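Local atomic coordinates of BB_2cx5_001 (Thermus thermophilus, PDB entry 3RI0), a protein that serves as a computationally designed scaffold that presents a grafted linear HIV epitope, built on what is probably an aminoacyl-tRNA editing-domain fold. Residues 113-125 and 140-154. The protein carries 6 engineered substitutions. Numbering follows the deposited sequence.
Sequences AYLDEDLLGYPEV and PKELLALTGAQVADL
Leu115 and Gln150 meet through the backbone, where strands 113-116 and 150-152 pair in parallel. Three hydrogen bonds join the strands: Gln150 N to Ala113 O, Leu115 N to Gln150 O, and Ala152 N to Leu115 O. A fourth, Glu117 N to Ala152 O at 2.7 Å, carries the pairing into the 3-10 segment 117-121.

The apolar contacts centre on Leu115. Chi1 of 180° turns its side chain away from its own N, and both methyls meet helix 140-147. Leu115 CD1 meets Leu143 CD2 at 3.4 Å, and Leu115 CD2 meets Leu144 CD2 at 3.4 Å; both are tight. Leu120 CD1 and Val151 CG2 come tip to tip at 3.7 Å. Leu120 CD2 lies 3.9 Å from Pro140 CB. Pro140 CG also rests against the carbonyls of Leu119 and Tyr122.

On the face of Tyr114, Gln150 and Ala152, the extended Gln150 side chain runs alongside Tyr114. Gln150 NE2 lies at the ring edge, 3.4 Å from Tyr114 CE2, with the amide plane nearly perpendicular to the ring. Leu78 of helix 72-79 touches both.

Among polar groups, Asp116 OD1 accepts Asp118 N from above the carboxylate plane, an Asx turn. A water bridges Asp116 OD1 and Leu154 N. Glu117 OE2 and Asp153 OD1 are like charges 4.2 Å apart; a salt bridge from Asp153 to Lys74 probably eases their repulsion.

Backbone bonds thus add strand 150-152 beside strand 113-116, which also pairs with strand 59-65, while aliphatic packing fixes helix 140-147 on the Leu115 and Val151 face.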
loop_
_atom_site.group_PDB
_atom_site.type_symbol
_atom_site.label_atom_id
_atom_site.label_comp_id
_atom_site.label_asym_id
_atom_site.label_seq_id
_atom_site.Cartn_x
_atom_site.Cartn_y
_atom_site.Cartn_z
ATOM N N ALA A 113 8.713 1.217 6.656
ATOM C CA ALA A 113 7.306 1.551 6.478
ATOM C C ALA A 113 6.538 2.052 7.694
ATOM O O ALA A 113 6.917 1.806 8.842
ATOM C CB ALA A 113 6.574 0.367 5.873
ATOM N N TYR A 114 5.442 2.755 7.413
ATOM C CA TYR A 114 4.564 3.296 8.443
ATOM C C TYR A 114 3.112 2.992 8.101
ATOM O O TYR A 114 2.729 2.975 6.930
ATOM C CB TYR A 114 4.798 4.793 8.587
ATOM C CG TYR A 114 6.237 5.091 8.927
ATOM C CD1 TYR A 114 7.217 5.117 7.934
ATOM C CD2 TYR A 114 6.632 5.274 10.248
ATOM C CE1 TYR A 114 8.560 5.323 8.249
ATOM C CE2 TYR A 114 7.967 5.475 10.573
ATOM C CZ TYR A 114 8.926 5.497 9.575
ATOM O OH TYR A 114 10.243 5.706 9.905
ATOM N N LEU A 115 2.302 2.752 9.128
ATOM C CA LEU A 115 0.901 2.398 8.934
ATOM C C LEU A 115 -0.098 3.313 9.632
ATOM O O LEU A 115 -0.118 3.416 10.859
ATOM C CB LEU A 115 0.674 0.955 9.403
ATOM C CG LEU A 115 -0.737 0.357 9.306
ATOM C CD1 LEU A 115 -0.832 -0.523 8.090
ATOM C CD2 LEU A 115 -1.034 -0.478 10.534
ATOM N N ASP A 116 -0.933 3.954 8.821
ATOM C CA ASP A 116 -1.998 4.854 9.270
ATOM C C ASP A 116 -2.774 4.120 10.355
ATOM O O ASP A 116 -3.435 3.123 10.060
ATOM C CB ASP A 116 -2.931 5.139 8.082
ATOM C CG ASP A 116 -4.111 6.044 8.431
ATOM O OD1 ASP A 116 -4.496 6.142 9.621
ATOM O OD2 ASP A 116 -4.665 6.650 7.484
ATOM N N GLU A 117 -2.711 4.616 11.590
ATOM C CA GLU A 117 -3.411 3.959 12.703
ATOM C C GLU A 117 -4.884 3.658 12.447
ATOM O O GLU A 117 -5.435 2.726 13.032
ATOM C CB GLU A 117 -3.262 4.770 14.001
ATOM C CG GLU A 117 -3.493 6.282 13.891
ATOM C CD GLU A 117 -3.372 6.978 15.255
ATOM O OE1 GLU A 117 -2.395 6.714 15.995
ATOM O OE2 GLU A 117 -4.260 7.788 15.585
ATOM N N ASP A 118 -5.527 4.424 11.572
ATOM C CA ASP A 118 -6.936 4.183 11.268
ATOM C C ASP A 118 -7.169 2.832 10.601
ATOM O O ASP A 118 -8.280 2.309 10.633
ATOM C CB ASP A 118 -7.505 5.298 10.384
ATOM C CG ASP A 118 -7.706 6.605 11.146
ATOM O OD1 ASP A 118 -7.470 6.631 12.378
ATOM O OD2 ASP A 118 -8.099 7.606 10.511
ATOM N N LEU A 119 -6.134 2.261 9.994
ATOM C CA LEU A 119 -6.280 0.961 9.339
ATOM C C LEU A 119 -6.485 -0.161 10.361
ATOM O O LEU A 119 -7.144 -1.157 10.065
ATOM C CB LEU A 119 -5.057 0.658 8.466
ATOM C CG LEU A 119 -4.956 1.446 7.155
ATOM C CD1 LEU A 119 -3.629 1.155 6.467
ATOM C CD2 LEU A 119 -6.118 1.064 6.245
ATOM N N LEU A 120 -5.938 0.009 11.563
ATOM C CA LEU A 120 -6.087 -1.007 12.609
ATOM C C LEU A 120 -7.547 -1.029 13.060
ATOM O O LEU A 120 -7.978 -1.923 13.787
ATOM C CB LEU A 120 -5.190 -0.685 13.808
ATOM C CG LEU A 120 -3.699 -0.414 13.579
ATOM C CD1 LEU A 120 -3.030 -0.128 14.907
ATOM C CD2 LEU A 120 -3.045 -1.600 12.911
ATOM N N GLY A 121 -8.308 -0.042 12.591
ATOM C CA GLY A 121 -9.709 0.069 12.952
ATOM C C GLY A 121 -10.661 -0.928 12.315
ATOM O O GLY A 121 -11.856 -0.912 12.616
ATOM N N TYR A 122 -10.167 -1.798 11.442
ATOM C CA TYR A 122 -11.051 -2.770 10.811
ATOM C C TYR A 122 -10.620 -4.208 11.035
ATOM O O TYR A 122 -9.485 -4.473 11.429
ATOM C CB TYR A 122 -11.130 -2.517 9.307
ATOM C CG TYR A 122 -11.484 -1.103 8.910
ATOM C CD1 TYR A 122 -10.489 -0.151 8.700
ATOM C CD2 TYR A 122 -12.809 -0.726 8.714
ATOM C CE1 TYR A 122 -10.805 1.140 8.293
ATOM C CE2 TYR A 122 -13.139 0.561 8.309
ATOM C CZ TYR A 122 -12.125 1.489 8.096
ATOM O OH TYR A 122 -12.424 2.753 7.643
ATOM N N PRO A 123 -11.541 -5.159 10.799
ATOM C CA PRO A 123 -11.263 -6.588 10.962
ATOM C C PRO A 123 -10.392 -7.078 9.804
ATOM O O PRO A 123 -9.721 -8.105 9.893
ATOM C CB PRO A 123 -12.659 -7.213 10.972
ATOM C CG PRO A 123 -13.457 -6.274 10.133
ATOM C CD PRO A 123 -12.986 -4.930 10.620
ATOM N N GLU A 124 -10.416 -6.332 8.706
ATOM C CA GLU A 124 -9.601 -6.661 7.544
ATOM C C GLU A 124 -9.565 -5.476 6.591
ATOM O O GLU A 124 -10.477 -4.653 6.589
ATOM C CB GLU A 124 -10.136 -7.892 6.811
ATOM C CG GLU A 124 -11.036 -7.554 5.646
ATOM C CD GLU A 124 -12.473 -7.878 5.913
ATOM O OE1 GLU A 124 -12.805 -9.085 5.961
ATOM O OE2 GLU A 124 -13.270 -6.934 6.081
ATOM N N VAL A 125 -8.508 -5.399 5.785
ATOM C CA VAL A 125 -8.335 -4.311 4.824
ATOM C C VAL A 125 -7.945 -4.888 3.462
ATOM O O VAL A 125 -7.548 -6.056 3.364
ATOM C CB VAL A 125 -7.232 -3.317 5.295
ATOM C CG1 VAL A 125 -7.707 -2.526 6.507
ATOM C CG2 VAL A 125 -5.972 -4.072 5.652
ATOM N N PRO A 140 -5.228 -6.291 9.610
ATOM C CA PRO A 140 -4.176 -5.322 9.907
ATOM C C PRO A 140 -2.957 -6.001 10.521
ATOM O O PRO A 140 -1.822 -5.617 10.250
ATOM C CB PRO A 140 -4.858 -4.381 10.884
ATOM C CG PRO A 140 -6.246 -4.325 10.346
ATOM C CD PRO A 140 -6.535 -5.791 10.080
ATOM N N LYS A 141 -3.201 -7.030 11.329
ATOM C CA LYS A 141 -2.120 -7.752 11.986
ATOM C C LYS A 141 -1.192 -8.368 10.950
ATOM O O LYS A 141 0.033 -8.296 11.079
ATOM C CB LYS A 141 -2.686 -8.847 12.900
ATOM C CG LYS A 141 -1.877 -9.044 14.178
ATOM C CD LYS A 141 -2.322 -10.268 14.991
ATOM C CE LYS A 141 -1.504 -10.394 16.283
ATOM N NZ LYS A 141 -1.633 -11.714 16.973
ATOM N N GLU A 142 -1.777 -8.978 9.923
ATOM C CA GLU A 142 -0.995 -9.592 8.859
ATOM C C GLU A 142 -0.263 -8.519 8.077
ATOM O O GLU A 142 0.924 -8.645 7.807
ATOM C CB GLU A 142 -1.896 -10.401 7.928
ATOM C CG GLU A 142 -2.546 -11.606 8.603
ATOM C CD GLU A 142 -3.460 -12.390 7.677
ATOM O OE1 GLU A 142 -4.430 -11.805 7.147
ATOM O OE2 GLU A 142 -3.205 -13.598 7.487
ATOM N N LEU A 143 -0.967 -7.453 7.723
ATOM C CA LEU A 143 -0.350 -6.364 6.973
ATOM C C LEU A 143 0.918 -5.905 7.693
ATOM O O LEU A 143 1.953 -5.693 7.056
ATOM C CB LEU A 143 -1.337 -5.194 6.819
ATOM C CG LEU A 143 -0.850 -3.995 5.991
ATOM C CD1 LEU A 143 -0.482 -4.454 4.580
ATOM C CD2 LEU A 143 -1.927 -2.934 5.934
ATOM N N LEU A 144 0.832 -5.756 9.015
ATOM C CA LEU A 144 1.977 -5.331 9.817
ATOM C C LEU A 144 3.091 -6.367 9.818
ATOM O O LEU A 144 4.271 -6.006 9.792
ATOM C CB LEU A 144 1.546 -5.064 11.266
ATOM C CG LEU A 144 0.736 -3.798 11.540
ATOM C CD1 LEU A 144 0.245 -3.790 12.982
ATOM C CD2 LEU A 144 1.607 -2.573 11.253
ATOM N N ALA A 145 2.722 -7.648 9.858
ATOM C CA ALA A 145 3.715 -8.718 9.862
ATOM C C ALA A 145 4.425 -8.789 8.515
ATOM O O ALA A 145 5.598 -9.126 8.441
ATOM C CB ALA A 145 3.052 -10.059 10.171
ATOM N N LEU A 146 3.693 -8.465 7.456
ATOM C CA LEU A 146 4.216 -8.487 6.092
ATOM C C LEU A 146 5.167 -7.343 5.819
ATOM O O LEU A 146 6.249 -7.522 5.260
ATOM C CB LEU A 146 3.069 -8.374 5.088
ATOM C CG LEU A 146 2.388 -9.614 4.539
ATOM C CD1 LEU A 146 1.157 -9.188 3.751
ATOM C CD2 LEU A 146 3.367 -10.380 3.653
ATOM N N THR A 147 4.735 -6.152 6.201
ATOM C CA THR A 147 5.495 -4.938 5.962
ATOM C C THR A 147 6.480 -4.575 7.068
ATOM O O THR A 147 7.439 -3.842 6.833
ATOM C CB THR A 147 4.531 -3.763 5.772
ATOM O OG1 THR A 147 3.794 -3.561 6.984
ATOM C CG2 THR A 147 3.550 -4.057 4.643
ATOM N N GLY A 148 6.245 -5.085 8.275
ATOM C CA GLY A 148 7.113 -4.747 9.391
ATOM C C GLY A 148 6.951 -3.256 9.641
ATOM O O GLY A 148 7.860 -2.573 10.121
ATOM N N ALA A 149 5.770 -2.749 9.301
ATOM C CA ALA A 149 5.480 -1.337 9.458
ATOM C C ALA A 149 5.295 -0.914 10.911
ATOM O O ALA A 149 4.887 -1.701 11.771
ATOM C CB ALA A 149 4.238 -0.972 8.660
ATOM N N GLN A 150 5.594 0.346 11.169
ATOM C CA GLN A 150 5.437 0.912 12.486
ATOM C C GLN A 150 4.087 1.625 12.452
ATOM O O GLN A 150 3.798 2.364 11.519
ATOM C CB GLN A 150 6.560 1.906 12.747
ATOM C CG GLN A 150 6.332 2.871 13.891
ATOM C CD GLN A 150 7.537 3.763 14.101
ATOM O OE1 GLN A 150 8.615 3.284 14.464
ATOM N NE2 GLN A 150 7.373 5.061 13.860
ATOM N N VAL A 151 3.247 1.360 13.444
ATOM C CA VAL A 151 1.934 1.991 13.549
ATOM C C VAL A 151 2.155 3.471 13.800
ATOM O O VAL A 151 3.041 3.848 14.567
ATOM C CB VAL A 151 1.111 1.393 14.722
ATOM C CG1 VAL A 151 -0.050 2.291 15.050
ATOM C CG2 VAL A 151 0.611 0.011 14.359
ATOM N N ALA A 152 1.359 4.318 13.155
ATOM C CA ALA A 152 1.528 5.754 13.332
ATOM C C ALA A 152 0.322 6.616 12.984
ATOM O O ALA A 152 -0.608 6.191 12.298
ATOM C CB ALA A 152 2.734 6.230 12.524
ATOM N N ASP A 153 0.360 7.846 13.476
ATOM C CA ASP A 153 -0.680 8.822 13.221
ATOM C C ASP A 153 -0.158 9.582 12.001
ATOM O O ASP A 153 0.811 10.342 12.107
ATOM C CB ASP A 153 -0.823 9.738 14.442
ATOM C CG ASP A 153 -1.519 11.026 14.114
ATOM O OD1 ASP A 153 -2.581 10.976 13.458
ATOM O OD2 ASP A 153 -1.005 12.090 14.509
ATOM N N LEU A 154 -0.802 9.387 10.853
ATOM C CA LEU A 154 -0.322 9.997 9.616
ATOM C C LEU A 154 -1.223 10.962 8.836
ATOM O O LEU A 154 -0.728 11.826 8.116
ATOM C CB LEU A 154 0.109 8.880 8.658
ATOM C CG LEU A 154 1.125 7.861 9.173
ATOM C CD1 LEU A 154 1.150 6.643 8.237
ATOM C CD2 LEU A 154 2.488 8.508 9.269
HETATM O O HOH W 1 10.498 6.369 13.007
HETATM O O HOH W 2 -3.514 8.632 10.683
#